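PDB 5D6S: epoxyqueuosine reductase from Streptococcus thermophilus, which belongs to the QueG family of iron-sulfur proteins and holds a cobalamin and two iron/sulfur clusters. Local coordinates for residues 88-94 with 195-201; 37-43 with 135-139; 362-368 with 395-399. One frame throughout, in Å; residues are numbered along the deposited sequence.

Interactions 1 and 2 share one end of the elongated chain, with centres about 18 Å apart, and interaction 3 lies on the other side of the chain's centre, its own centre about 62 and 56 Å from theirs. The first two interlock along the sequence, in the order 37-43, 88-94, 135-139, 195-201. They also meet in space: L195 of strand 190-197 packs on L139 and L136 of helix 128-144. This packing joins the four-stranded antiparallel sheet of interaction 1 to the helices of interaction 2. Interaction 3 opens only after both have closed and ties helix ends together near the C-terminus. The model thus has an alpha/beta N-terminal part and a distant all-helical end.

Interaction 1: 88-94 with 195-201; sequences LESAKTI and LITNLEI
T93 and T197 face each other as an antiparallel hydrogen-bonded pair, and T93 loses more surface to this contact than any other residue. T197 N donates to T93 O at 3.0 Å. In return T197 O takes two backbone donors. K92 N comes in the carbonyl plane at 2.8 Å, whereas T93 N, 3.2 Å away, approaches from above that plane, 38° out of it. The two threonine side chains run together on one face of the sheet, CG2 against CG2. The chi1 of T93 (-176°) swings OG1 away from the backbone N, which turns the hydroxyl to T49 O on strand 45-50 and leaves the methyl facing T197 and the L199 carbonyl. T197 OG1 instead accepts from L199 N at 3.2 Å, an ST turn that bends the chain as it leaves the strand.

I196, on the opposite face of the sheet from the threonines, makes the apolar part. Its CG2 branch meets L88 CD2 at 3.7 Å and A91 CB at 4.0 Å, while its CG1 lies 4.2 Å from I94 CG1 in the neighbouring non-hydrogen-bonded pair.

K92 works at the exposed border. Its chain, bent at chi2 and chi3, passes the E200 carboxylate obliquely, so the aliphatic carbons do the touching; NZ ends 4.4 Å from E200 OE2, too far for a salt bridge. The polar ends of S90 and N198 turn to residues 149-151, S90 OG to E151 and N198 ND2 to N149 O.

With K92 and T93 both set against T197, this is a classic beta bulge, placed where strand 93-100 starts and strand 190-197 ends, the two central strands of the four-stranded antiparallel sheet.

Interaction 2: 37-43 with 135-139; sequences MAKEIGI and KLKRL
I41 and L139 form the middle of an apolar contact between the end of helix 30-40 and the flank of helix 128-144. The CD1 methyl of I41 sits 4.0 Å from L139 CD1 and also touches the backbone, 3.7 Å from L139 N. I41 gets there with CG1 lodged between its own N and carbonyl carbon (chi1 67°), which sends that branch across to the other helix. L139 CD1 is the shared target. I43 CD1 reaches it at 4.2 Å, and M37 CG and A38 CB close round it more loosely, so four residues of 37-43 meet at one leucine methyl.

The charged side chains act here through carbon and flat surface, and no hydrogen bond crosses the contact. I41 lies against one face of the R138 guanidinium, its CG2 3.6 Å above the plane and displaced toward the rim; the two chains pass antiparallel to one another. R138 NE has a weak, long ion pair with D134 on its own helix. K135 stretches out until chi4, where it bends, and lays CE against two carbonyl oxygens, I41 O and G42 O, each 3.3 Å away. Farther back, its CD meets I43 CG1 at 4.0 Å.

Backbone bonds hold the turn that presents these groups. A38 O accepts from I41 N and I43 N, which arrive from opposite faces of its plane, and a weak bond runs from G42 N to K39 O. On the sheet side, I43 and L136 both pack on I97 of strand 93-100. The arrangement is a Schellman motif with G42, at positive phi, as its C-prime residue, ending helix 30-40 as it packs beside helix 128-144 over the antiparallel sheet.

Interaction 3: 362-368 with 395-399; sequences GEIVKKP and AKWQI
K396 NZ is gripped by two oxygens of the facing segment. It donates to G362 O at 3.0 Å, coming from above the carbonyl plane, 51° out of it, and makes a salt bridge with E363 OE1 at 3.2 Å whose hydrogen bond is weak. The lysine reaches across because its chain is fully extended, with CG anti to the backbone N (chi1 172°); E363 bends at chi2 and meets it at about a right angle. The ammonium thus sits at the C-terminal end of helix 351-364, where the helix dipole would probably favour its charge.

W397 supplies the apolar half. P368 CG stands over one face of the indole, 3.7 Å from the centroid of the five-membered ring and 9° off the ring normal, a CH-pi contact. The six-membered ring reaches back to the helix end: CZ2 lies 3.8 Å from G362 CA and 4.0 Å from V365 CB, so the indole spans the turn from G362 to P368.

Both helices stop here, and the second closes in a Schellman motif with Q398 at C-prime. Helix 370-377 adds M372, L373 and M376 against W397, while V365 and I364 pack on helix 338-347. The contact therefore joins the ends of helices 351-364 and 384-396 within the all-helical C-terminal part.

Interaction 1: 88-94 with 195-201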
ATOM      1  N   LEU A  88     -18.877   9.496  16.448  1.00 79.94           N
ATOM      2  CA  LEU A  88     -19.278  10.892  16.699  1.00 81.64           C
ATOM      3  C   LEU A  88     -20.490  11.090  17.661  1.00 90.13           C
ATOM      4  O   LEU A  88     -20.361  11.810  18.654  1.00 93.69           O
ATOM      5  CB  LEU A  88     -19.468  11.655  15.377  1.00 70.98           C
ATOM      6  CG  LEU A  88     -19.585  13.196  15.460  1.00 66.73           C
ATOM      7  CD1 LEU A  88     -18.536  13.858  16.334  1.00 58.99           C
ATOM      8  CD2 LEU A  88     -19.530  13.822  14.070  1.00 71.62           C
ATOM      9  N   GLU A  89     -21.645  10.483  17.371  1.00 84.53           N
ATOM     10  CA  GLU A  89     -22.885  10.668  18.183  1.00 83.30           C
ATOM     11  C   GLU A  89     -23.781  11.693  17.508  1.00 77.87           C
ATOM     12  O   GLU A  89     -24.904  11.369  17.114  1.00 81.65           O
ATOM     13  CB  GLU A  89     -22.637  11.089  19.645  1.00 75.60           C
ATOM     14  N   SER A  90     -23.288  12.919  17.348  1.00 74.58           N
ATOM     15  CA  SER A  90     -24.024  13.978  16.614  1.00 75.83           C
ATOM     16  C   SER A  90     -23.943  13.846  15.081  1.00 77.54           C
ATOM     17  O   SER A  90     -24.114  14.830  14.351  1.00 77.61           O
ATOM     18  CB  SER A  90     -23.525  15.364  17.034  1.00 72.40           C
ATOM     19  OG  SER A  90     -22.297  15.669  16.413  1.00 75.84           O
ATOM     20  N   ALA A  91     -23.710  12.623  14.606  1.00 73.49           N
ATOM     21  CA  ALA A  91     -23.416  12.375  13.203  1.00 73.46           C
ATOM     22  C   ALA A  91     -24.665  12.456  12.357  1.00 71.31           C
ATOM     23  O   ALA A  91     -25.698  11.892  12.687  1.00 65.07           O
ATOM     24  CB  ALA A  91     -22.760  11.021  13.030  1.00 77.69           C
ATOM     25  N   LYS A  92     -24.522  13.145  11.235  1.00 78.70           N
ATOM     26  CA  LYS A  92     -25.637  13.473  10.383  1.00 81.14           C
ATOM     27  C   LYS A  92     -25.267  13.264   8.912  1.00 78.47           C
ATOM     28  O   LYS A  92     -25.992  12.619   8.178  1.00 75.32           O
ATOM     29  CB  LYS A  92     -26.050  14.922  10.652  1.00 93.92           C
ATOM     30  CG  LYS A  92     -27.542  15.165  10.552  1.00102.39           C
ATOM     31  CD  LYS A  92     -28.293  14.518  11.707  1.00108.40           C
ATOM     32  CE  LYS A  92     -29.495  13.739  11.185  1.00112.73           C
ATOM     33  NZ  LYS A  92     -30.294  13.115  12.269  1.00112.75           N
ATOM     34  N   THR A  93     -24.140  13.819   8.480  1.00 79.04           N
ATOM     35  CA  THR A  93     -23.612  13.524   7.154  1.00 84.81           C
ATOM     36  C   THR A  93     -22.121  13.160   7.220  1.00 88.98           C
ATOM     37  O   THR A  93     -21.446  13.437   8.220  1.00 89.72           O
ATOM     38  CB  THR A  93     -23.845  14.694   6.167  1.00 88.15           C
ATOM     39  OG1 THR A  93     -23.401  14.315   4.859  1.00 99.35           O
ATOM     40  CG2 THR A  93     -23.089  15.938   6.578  1.00 86.80           C
ATOM     41  N   ILE A  94     -21.629  12.500   6.168  1.00 87.47           N
ATOM     42  CA  ILE A  94     -20.197  12.172   6.008  1.00 77.79           C
ATOM     43  C   ILE A  94     -19.715  12.735   4.686  1.00 69.78           C
ATOM     44  O   ILE A  94     -20.325  12.501   3.653  1.00 67.34           O
ATOM     45  CB  ILE A  94     -19.923  10.643   5.984  1.00 74.17           C
ATOM     46  CG1 ILE A  94     -20.308   9.993   7.320  1.00 76.02           C
ATOM     47  CG2 ILE A  94     -18.454  10.377   5.713  1.00 73.53           C
ATOM     48  CD1 ILE A  94     -20.347   8.478   7.290  1.00 73.40           C
ATOM     49  N   LEU A 195     -14.652  13.102   6.421  1.00 89.86           N
ATOM     50  CA  LEU A 195     -14.953  13.996   7.523  1.00 88.86           C
ATOM     51  C   LEU A 195     -16.375  13.688   7.974  1.00 96.37           C
ATOM     52  O   LEU A 195     -17.349  14.070   7.313  1.00103.43           O
ATOM     53  CB  LEU A 195     -14.820  15.449   7.074  1.00 84.25           C
ATOM     54  CG  LEU A 195     -14.898  16.497   8.172  1.00 85.59           C
ATOM     55  CD1 LEU A 195     -13.782  16.330   9.186  1.00 84.43           C
ATOM     56  CD2 LEU A 195     -14.826  17.880   7.543  1.00 91.29           C
ATOM     57  N   ILE A 196     -16.488  12.944   9.070  1.00 92.85           N
ATOM     58  CA  ILE A 196     -17.787  12.697   9.691  1.00 86.65           C
ATOM     59  C   ILE A 196     -18.206  13.998  10.358  1.00 82.00           C
ATOM     60  O   ILE A 196     -17.377  14.692  10.945  1.00 77.94           O
ATOM     61  CB  ILE A 196     -17.739  11.592  10.756  1.00 83.79           C
ATOM     62  CG1 ILE A 196     -17.223  10.283  10.168  1.00 82.77           C
ATOM     63  CG2 ILE A 196     -19.130  11.339  11.323  1.00 84.78           C
ATOM     64  CD1 ILE A 196     -16.879   9.246  11.223  1.00 80.89           C
ATOM     65  N   THR A 197     -19.492  14.325  10.264  1.00 85.22           N
ATOM     66  CA  THR A 197     -19.980  15.640  10.677  1.00 91.53           C
ATOM     67  C   THR A 197     -21.454  15.648  11.131  1.00 88.82           C
ATOM     68  O   THR A 197     -22.232  14.744  10.813  1.00 66.02           O
ATOM     69  CB  THR A 197     -19.721  16.687   9.557  1.00 95.65           C
ATOM     70  OG1 THR A 197     -20.425  17.894   9.840  1.00108.25           O
ATOM     71  CG2 THR A 197     -20.186  16.193   8.225  1.00102.34           C
ATOM     72  N   ASN A 198     -21.826  16.704  11.860  1.00 96.33           N
ATOM     73  CA  ASN A 198     -23.212  16.908  12.338  1.00 95.74           C
ATOM     74  C   ASN A 198     -24.068  17.831  11.451  1.00 90.14           C
ATOM     75  O   ASN A 198     -25.114  18.306  11.880  1.00 93.36           O
ATOM     76  CB  ASN A 198     -23.203  17.459  13.760  1.00 88.86           C
ATOM     77  CG  ASN A 198     -22.753  18.909  13.830  1.00 89.70           C
ATOM     78  OD1 ASN A 198     -22.321  19.501  12.836  1.00 92.22           O
ATOM     79  ND2 ASN A 198     -22.819  19.477  15.021  1.00 83.93           N
ATOM     80  N   LEU A 199     -23.628  18.064  10.217  1.00 83.15           N
ATOM     81  CA  LEU A 199     -24.362  18.893   9.263  1.00 81.01           C
ATOM     82  C   LEU A 199     -25.477  18.119   8.561  1.00 85.94           C
ATOM     83  O   LEU A 199     -25.351  16.931   8.290  1.00 83.45           O
ATOM     84  CB  LEU A 199     -23.408  19.477   8.217  1.00 89.16           C
ATOM     85  CG  LEU A 199     -22.635  20.759   8.559  1.00 90.44           C
ATOM     86  CD1 LEU A 199     -22.247  20.836  10.027  1.00 93.59           C
ATOM     87  CD2 LEU A 199     -21.405  20.902   7.669  1.00 93.21           C
ATOM     88  N   GLU A 200     -26.576  18.812   8.287  1.00 93.49           N
ATOM     89  CA  GLU A 200     -27.665  18.254   7.498  1.00 96.21           C
ATOM     90  C   GLU A 200     -27.369  18.681   6.079  1.00 82.52           C
ATOM     91  O   GLU A 200     -27.440  19.873   5.779  1.00 85.86           O
ATOM     92  CB  GLU A 200     -29.017  18.816   7.963  1.00103.02           C
ATOM     93  CG  GLU A 200     -30.182  17.859   7.784  1.00109.54           C
ATOM     94  CD  GLU A 200     -30.341  16.908   8.958  1.00116.53           C
ATOM     95  OE1 GLU A 200     -30.470  17.385  10.107  1.00102.48           O
ATOM     96  OE2 GLU A 200     -30.347  15.675   8.726  1.00135.25           O
ATOM     97  N   ILE A 201     -26.978  17.743   5.223  1.00 75.17           N
ATOM     98  CA  ILE A 201     -26.635  18.093   3.835  1.00 81.10           C
ATOM     99  C   ILE A 201     -27.164  17.080   2.841  1.00 86.31           C
ATOM    100  O   ILE A 201     -27.263  15.888   3.128  1.00 80.29           O
ATOM    101  CB  ILE A 201     -25.121  18.313   3.617  1.00 71.57           C
ATOM    102  CG1 ILE A 201     -24.642  19.506   4.462  1.00 74.15           C
ATOM    103  CG2 ILE A 201     -24.807  18.563   2.140  1.00 70.73           C
ATOM    104  CD1 ILE A 201     -23.156  19.790   4.392  1.00 80.23           C
TER

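Interaction 2: 37-43 with 135-139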
ATOM      1  N   MET A  37     -14.495  25.602  -1.694  1.00 87.22           N
ATOM      2  CA  MET A  37     -13.222  25.598  -0.935  1.00 89.45           C
ATOM      3  C   MET A  37     -12.468  24.252  -1.009  1.00 86.96           C
ATOM      4  O   MET A  37     -11.257  24.203  -0.769  1.00 76.38           O
ATOM      5  CB  MET A  37     -13.390  26.075   0.522  1.00 88.10           C
ATOM      6  CG  MET A  37     -14.377  25.309   1.386  1.00 99.44           C
ATOM      7  SD  MET A  37     -14.719  26.212   2.916  1.00112.94           S
ATOM      8  CE  MET A  37     -16.193  25.379   3.500  1.00111.17           C
ATOM      9  N   ALA A  38     -13.178  23.181  -1.357  1.00 76.45           N
ATOM     10  CA  ALA A  38     -12.546  21.902  -1.584  1.00 79.18           C
ATOM     11  C   ALA A  38     -11.525  22.074  -2.694  1.00 79.09           C
ATOM     12  O   ALA A  38     -10.317  21.934  -2.459  1.00 86.69           O
ATOM     13  CB  ALA A  38     -13.574  20.826  -1.938  1.00 79.44           C
ATOM     14  N   LYS A  39     -11.991  22.391  -3.895  1.00 79.40           N
ATOM     15  CA  LYS A  39     -11.071  22.504  -5.036  1.00 95.43           C
ATOM     16  C   LYS A  39     -10.030  23.606  -4.781  1.00 91.24           C
ATOM     17  O   LYS A  39      -8.904  23.531  -5.268  1.00 87.00           O
ATOM     18  CB  LYS A  39     -11.822  22.689  -6.377  1.00103.23           C
ATOM     19  CG  LYS A  39     -12.363  24.083  -6.650  1.00113.66           C
ATOM     20  CD  LYS A  39     -11.428  24.921  -7.521  1.00119.82           C
ATOM     21  CE  LYS A  39     -11.651  26.415  -7.299  1.00123.81           C
ATOM     22  NZ  LYS A  39     -10.667  27.242  -8.044  1.00122.05           N
ATOM     23  N   GLU A  40     -10.411  24.601  -3.989  1.00 87.95           N
ATOM     24  CA  GLU A  40      -9.487  25.643  -3.557  1.00 89.79           C
ATOM     25  C   GLU A  40      -8.250  25.047  -2.871  1.00 84.21           C
ATOM     26  O   GLU A  40      -7.136  25.476  -3.146  1.00 81.46           O
ATOM     27  CB  GLU A  40     -10.218  26.641  -2.634  1.00107.03           C
ATOM     28  CG  GLU A  40      -9.362  27.486  -1.688  1.00121.44           C
ATOM     29  CD  GLU A  40      -8.725  28.682  -2.368  1.00124.87           C
ATOM     30  OE1 GLU A  40      -8.174  28.505  -3.480  1.00134.60           O
ATOM     31  OE2 GLU A  40      -8.763  29.786  -1.775  1.00115.73           O
ATOM     32  N   ILE A  41      -8.450  24.080  -1.972  1.00 83.82           N
ATOM     33  CA  ILE A  41      -7.343  23.520  -1.172  1.00 84.58           C
ATOM     34  C   ILE A  41      -6.832  22.163  -1.684  1.00 86.88           C
ATOM     35  O   ILE A  41      -6.229  21.395  -0.946  1.00 83.33           O
ATOM     36  CB  ILE A  41      -7.693  23.424   0.331  1.00 90.02           C
ATOM     37  CG1 ILE A  41      -8.792  22.387   0.587  1.00 96.86           C
ATOM     38  CG2 ILE A  41      -8.046  24.805   0.872  1.00 90.62           C
ATOM     39  CD1 ILE A  41      -9.336  22.396   2.005  1.00100.98           C
ATOM     40  N   GLY A  42      -7.032  21.896  -2.968  1.00 87.83           N
ATOM     41  CA  GLY A  42      -6.331  20.802  -3.645  1.00 84.78           C
ATOM     42  C   GLY A  42      -7.021  19.460  -3.592  1.00 77.09           C
ATOM     43  O   GLY A  42      -6.410  18.442  -3.925  1.00 80.90           O
ATOM     44  N   ILE A  43      -8.287  19.443  -3.191  1.00 66.94           N
ATOM     45  CA  ILE A  43      -9.031  18.195  -3.170  1.00 66.31           C
ATOM     46  C   ILE A  43      -9.580  17.926  -4.554  1.00 69.52           C
ATOM     47  O   ILE A  43     -10.324  18.737  -5.087  1.00 88.35           O
ATOM     48  CB  ILE A  43     -10.178  18.233  -2.152  1.00 65.43           C
ATOM     49  CG1 ILE A  43      -9.611  18.401  -0.750  1.00 62.07           C
ATOM     50  CG2 ILE A  43     -11.018  16.958  -2.224  1.00 66.69           C
ATOM     51  CD1 ILE A  43     -10.668  18.663   0.298  1.00 58.57           C
ATOM     52  N   LYS A 135      -5.397  18.633   4.643  1.00 70.76           N
ATOM     53  CA  LYS A 135      -6.565  19.065   3.842  1.00 71.62           C
ATOM     54  C   LYS A 135      -7.913  19.050   4.616  1.00 76.53           C
ATOM     55  O   LYS A 135      -8.660  20.022   4.577  1.00 66.54           O
ATOM     56  CB  LYS A 135      -6.676  18.222   2.564  1.00 69.31           C
ATOM     57  CG  LYS A 135      -5.701  18.661   1.476  1.00 63.50           C
ATOM     58  CD  LYS A 135      -5.758  17.736   0.274  1.00 64.79           C
ATOM     59  CE  LYS A 135      -5.079  18.317  -0.952  1.00 65.34           C
ATOM     60  NZ  LYS A 135      -3.740  18.903  -0.669  1.00 67.98           N
ATOM     61  N   LEU A 136      -8.201  17.954   5.313  1.00 77.43           N
ATOM     62  CA  LEU A 136      -9.360  17.875   6.219  1.00 72.12           C
ATOM     63  C   LEU A 136      -9.384  18.891   7.357  1.00 75.08           C
ATOM     64  O   LEU A 136     -10.445  19.243   7.849  1.00 82.28           O
ATOM     65  CB  LEU A 136      -9.430  16.487   6.866  1.00 68.37           C
ATOM     66  CG  LEU A 136      -9.740  15.298   5.973  1.00 64.03           C
ATOM     67  CD1 LEU A 136      -9.922  14.069   6.849  1.00 63.31           C
ATOM     68  CD2 LEU A 136     -10.984  15.530   5.136  1.00 70.53           C
ATOM     69  N   LYS A 137      -8.216  19.304   7.827  1.00 84.21           N
ATOM     70  CA  LYS A 137      -8.121  20.286   8.904  1.00 79.22           C
ATOM     71  C   LYS A 137      -8.554  21.628   8.359  1.00 81.31           C
ATOM     72  O   LYS A 137      -9.355  22.324   8.976  1.00 85.14           O
ATOM     73  CB  LYS A 137      -6.679  20.405   9.377  1.00 91.15           C
ATOM     74  CG  LYS A 137      -6.453  20.167  10.853  1.00 94.94           C
ATOM     75  CD  LYS A 137      -5.054  19.607  11.060  1.00109.23           C
ATOM     76  CE  LYS A 137      -4.651  19.664  12.519  1.00120.99           C
ATOM     77  NZ  LYS A 137      -3.414  18.902  12.830  1.00126.54           N
ATOM     78  N   ARG A 138      -8.008  21.974   7.192  1.00 81.97           N
ATOM     79  CA  ARG A 138      -8.345  23.202   6.451  1.00 87.08           C
ATOM     80  C   ARG A 138      -9.839  23.318   6.089  1.00 85.41           C
ATOM     81  O   ARG A 138     -10.469  24.360   6.303  1.00 89.61           O
ATOM     82  CB  ARG A 138      -7.481  23.301   5.179  1.00 88.57           C
ATOM     83  CG  ARG A 138      -6.256  24.190   5.344  1.00 88.07           C
ATOM     84  CD  ARG A 138      -4.960  23.507   4.953  1.00 89.28           C
ATOM     85  NE  ARG A 138      -4.889  23.145   3.534  1.00101.10           N
ATOM     86  CZ  ARG A 138      -4.676  23.997   2.534  1.00100.48           C
ATOM     87  NH1 ARG A 138      -4.525  25.296   2.761  1.00112.79           N
ATOM     88  NH2 ARG A 138      -4.606  23.548   1.289  1.00107.48           N
ATOM     89  N   LEU A 139     -10.388  22.239   5.551  1.00 80.60           N
ATOM     90  CA  LEU A 139     -11.819  22.136   5.268  1.00 78.40           C
ATOM     91  C   LEU A 139     -12.681  22.357   6.523  1.00 78.76           C
ATOM     92  O   LEU A 139     -13.665  23.067   6.488  1.00 77.46           O
ATOM     93  CB  LEU A 139     -12.130  20.758   4.674  1.00 72.15           C
ATOM     94  CG  LEU A 139     -13.403  20.674   3.861  1.00 75.15           C
ATOM     95  CD1 LEU A 139     -13.150  21.257   2.480  1.00 85.46           C
ATOM     96  CD2 LEU A 139     -13.898  19.234   3.757  1.00 77.54           C
TER

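Interaction 3: 362-368 with 395-399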
ATOM      1  N   GLY A 362      21.349 -18.605  -3.374  1.00 48.48           N
ATOM      2  CA  GLY A 362      20.941 -19.765  -4.144  1.00 54.37           C
ATOM      3  C   GLY A 362      20.261 -19.403  -5.451  1.00 55.28           C
ATOM      4  O   GLY A 362      20.140 -20.220  -6.360  1.00 64.68           O
ATOM      5  N   GLU A 363      19.808 -18.173  -5.539  1.00 50.56           N
ATOM      6  CA  GLU A 363      19.144 -17.692  -6.724  1.00 52.49           C
ATOM      7  C   GLU A 363      20.163 -17.064  -7.687  1.00 53.03           C
ATOM      8  O   GLU A 363      20.114 -17.290  -8.901  1.00 54.63           O
ATOM      9  CB  GLU A 363      18.086 -16.647  -6.292  1.00 55.21           C
ATOM     10  CG  GLU A 363      16.625 -17.111  -6.174  1.00 62.16           C
ATOM     11  CD  GLU A 363      16.379 -18.604  -6.321  1.00 59.80           C
ATOM     12  OE1 GLU A 363      16.767 -19.393  -5.439  1.00 59.60           O
ATOM     13  OE2 GLU A 363      15.767 -18.974  -7.339  1.00 64.49           O
ATOM     14  N   ILE A 364      21.023 -16.205  -7.132  1.00 50.07           N
ATOM     15  CA  ILE A 364      21.978 -15.398  -7.888  1.00 48.26           C
ATOM     16  C   ILE A 364      23.105 -16.250  -8.466  1.00 49.16           C
ATOM     17  O   ILE A 364      23.410 -16.140  -9.642  1.00 50.69           O
ATOM     18  CB  ILE A 364      22.548 -14.260  -6.991  1.00 45.47           C
ATOM     19  CG1 ILE A 364      21.472 -13.192  -6.774  1.00 44.95           C
ATOM     20  CG2 ILE A 364      23.772 -13.617  -7.610  1.00 48.43           C
ATOM     21  CD1 ILE A 364      21.674 -12.311  -5.557  1.00 42.30           C
ATOM     22  N   VAL A 365      23.724 -17.091  -7.645  1.00 53.16           N
ATOM     23  CA  VAL A 365      24.866 -17.899  -8.087  1.00 57.87           C
ATOM     24  C   VAL A 365      24.372 -19.154  -8.808  1.00 65.63           C
ATOM     25  O   VAL A 365      24.135 -20.190  -8.183  1.00 64.60           O
ATOM     26  CB  VAL A 365      25.742 -18.299  -6.909  1.00 63.53           C
ATOM     27  CG1 VAL A 365      26.927 -19.115  -7.384  1.00 69.19           C
ATOM     28  CG2 VAL A 365      26.213 -17.063  -6.150  1.00 65.96           C
ATOM     29  N   LYS A 366      24.206 -19.055 -10.126  1.00 75.22           N
ATOM     30  CA  LYS A 366      23.544 -20.110 -10.899  1.00 76.00           C
ATOM     31  C   LYS A 366      24.417 -21.347 -11.071  1.00 79.71           C
ATOM     32  O   LYS A 366      23.905 -22.466 -10.982  1.00 91.01           O
ATOM     33  CB  LYS A 366      23.078 -19.571 -12.243  1.00 81.29           C
ATOM     34  CG  LYS A 366      21.888 -18.627 -12.121  1.00 85.66           C
ATOM     35  CD  LYS A 366      21.380 -18.162 -13.475  1.00 92.57           C
ATOM     36  CE  LYS A 366      19.933 -17.681 -13.411  1.00110.19           C
ATOM     37  NZ  LYS A 366      19.365 -17.376 -14.764  1.00111.59           N
ATOM     38  N   LYS A 367      25.726 -21.154 -11.252  1.00 71.91           N
ATOM     39  CA  LYS A 367      26.670 -22.274 -11.345  1.00 80.18           C
ATOM     40  C   LYS A 367      27.793 -22.127 -10.314  1.00 75.09           C
ATOM     41  O   LYS A 367      28.871 -21.602 -10.609  1.00 85.81           O
ATOM     42  CB  LYS A 367      27.245 -22.406 -12.760  1.00 89.28           C
ATOM     43  CG  LYS A 367      26.204 -22.828 -13.783  1.00 96.65           C
ATOM     44  CD  LYS A 367      26.786 -23.601 -14.958  1.00104.20           C
ATOM     45  CE  LYS A 367      25.670 -24.307 -15.715  1.00110.31           C
ATOM     46  NZ  LYS A 367      26.199 -25.143 -16.823  1.00116.40           N
ATOM     47  N   PRO A 368      27.551 -22.618  -9.104  1.00 61.22           N
ATOM     48  CA  PRO A 368      28.511 -22.345  -8.044  1.00 62.41           C
ATOM     49  C   PRO A 368      29.832 -23.058  -8.228  1.00 60.07           C
ATOM     50  O   PRO A 368      29.856 -24.261  -8.410  1.00 58.44           O
ATOM     51  CB  PRO A 368      27.810 -22.892  -6.780  1.00 59.95           C
ATOM     52  CG  PRO A 368      26.690 -23.734  -7.276  1.00 51.55           C
ATOM     53  CD  PRO A 368      26.290 -23.174  -8.586  1.00 53.96           C
ATOM     54  N   ALA A 395      20.443 -28.399  -0.546  1.00 56.33           N
ATOM     55  CA  ALA A 395      19.795 -29.435  -1.353  1.00 58.83           C
ATOM     56  C   ALA A 395      19.821 -29.102  -2.834  1.00 60.87           C
ATOM     57  O   ALA A 395      20.045 -29.973  -3.673  1.00 70.81           O
ATOM     58  CB  ALA A 395      18.361 -29.651  -0.908  1.00 61.04           C
ATOM     59  N   LYS A 396      19.556 -27.848  -3.157  1.00 60.29           N
ATOM     60  CA  LYS A 396      19.590 -27.387  -4.540  1.00 59.54           C
ATOM     61  C   LYS A 396      21.004 -27.523  -5.147  1.00 61.97           C
ATOM     62  O   LYS A 396      21.154 -27.707  -6.335  1.00 64.20           O
ATOM     63  CB  LYS A 396      19.111 -25.941  -4.576  1.00 56.98           C
ATOM     64  CG  LYS A 396      19.252 -25.227  -5.902  1.00 63.15           C
ATOM     65  CD  LYS A 396      18.675 -23.831  -5.772  1.00 68.87           C
ATOM     66  CE  LYS A 396      18.677 -23.106  -7.103  1.00 78.97           C
ATOM     67  NZ  LYS A 396      17.736 -21.961  -7.032  1.00 89.16           N
ATOM     68  N   TRP A 397      22.035 -27.387  -4.319  1.00 66.19           N
ATOM     69  CA  TRP A 397      23.412 -27.433  -4.787  1.00 63.10           C
ATOM     70  C   TRP A 397      24.035 -28.782  -4.513  1.00 68.39           C
ATOM     71  O   TRP A 397      25.248 -28.936  -4.586  1.00 66.79           O
ATOM     72  CB  TRP A 397      24.245 -26.327  -4.116  1.00 65.48           C
ATOM     73  CG  TRP A 397      23.947 -24.925  -4.588  1.00 53.88           C
ATOM     74  CD1 TRP A 397      23.095 -24.559  -5.560  1.00 53.30           C
ATOM     75  CD2 TRP A 397      24.566 -23.723  -4.116  1.00 52.05           C
ATOM     76  NE1 TRP A 397      23.125 -23.189  -5.733  1.00 59.60           N
ATOM     77  CE2 TRP A 397      24.027 -22.655  -4.854  1.00 54.54           C
ATOM     78  CE3 TRP A 397      25.543 -23.453  -3.162  1.00 50.16           C
ATOM     79  CZ2 TRP A 397      24.391 -21.329  -4.634  1.00 50.59           C
ATOM     80  CZ3 TRP A 397      25.923 -22.141  -2.953  1.00 52.88           C
ATOM     81  CH2 TRP A 397      25.342 -21.092  -3.684  1.00 56.21           C
ATOM     82  N   GLN A 398      23.203 -29.765  -4.181  1.00 75.08           N
ATOM     83  CA  GLN A 398      23.648 -31.147  -4.113  1.00 71.35           C
ATOM     84  C   GLN A 398      24.768 -31.303  -3.096  1.00 76.23           C
ATOM     85  O   GLN A 398      25.666 -32.121  -3.256  1.00 76.06           O
ATOM     86  CB  GLN A 398      24.107 -31.595  -5.505  1.00 84.85           C
ATOM     87  CG  GLN A 398      23.718 -33.017  -5.881  1.00 94.90           C
ATOM     88  CD  GLN A 398      22.411 -33.074  -6.658  1.00 95.58           C
ATOM     89  OE1 GLN A 398      22.311 -32.522  -7.755  1.00100.36           O
ATOM     90  NE2 GLN A 398      21.416 -33.759  -6.106  1.00 88.63           N
ATOM     91  N   ILE A 399      24.715 -30.504  -2.042  1.00 80.83           N
ATOM     92  CA  ILE A 399      25.620 -30.670  -0.922  1.00 83.18           C
ATOM     93  C   ILE A 399      24.994 -31.692  -0.000  1.00 87.40           C
ATOM     94  O   ILE A 399      24.108 -31.358   0.778  1.00 86.17           O
ATOM     95  CB  ILE A 399      25.813 -29.351  -0.151  1.00 81.57           C
ATOM     96  CG1 ILE A 399      26.586 -28.354  -1.021  1.00 69.60           C
ATOM     97  CG2 ILE A 399      26.512 -29.601   1.190  1.00 83.30           C
ATOM     98  CD1 ILE A 399      26.484 -26.933  -0.542  1.00 62.79           C
TER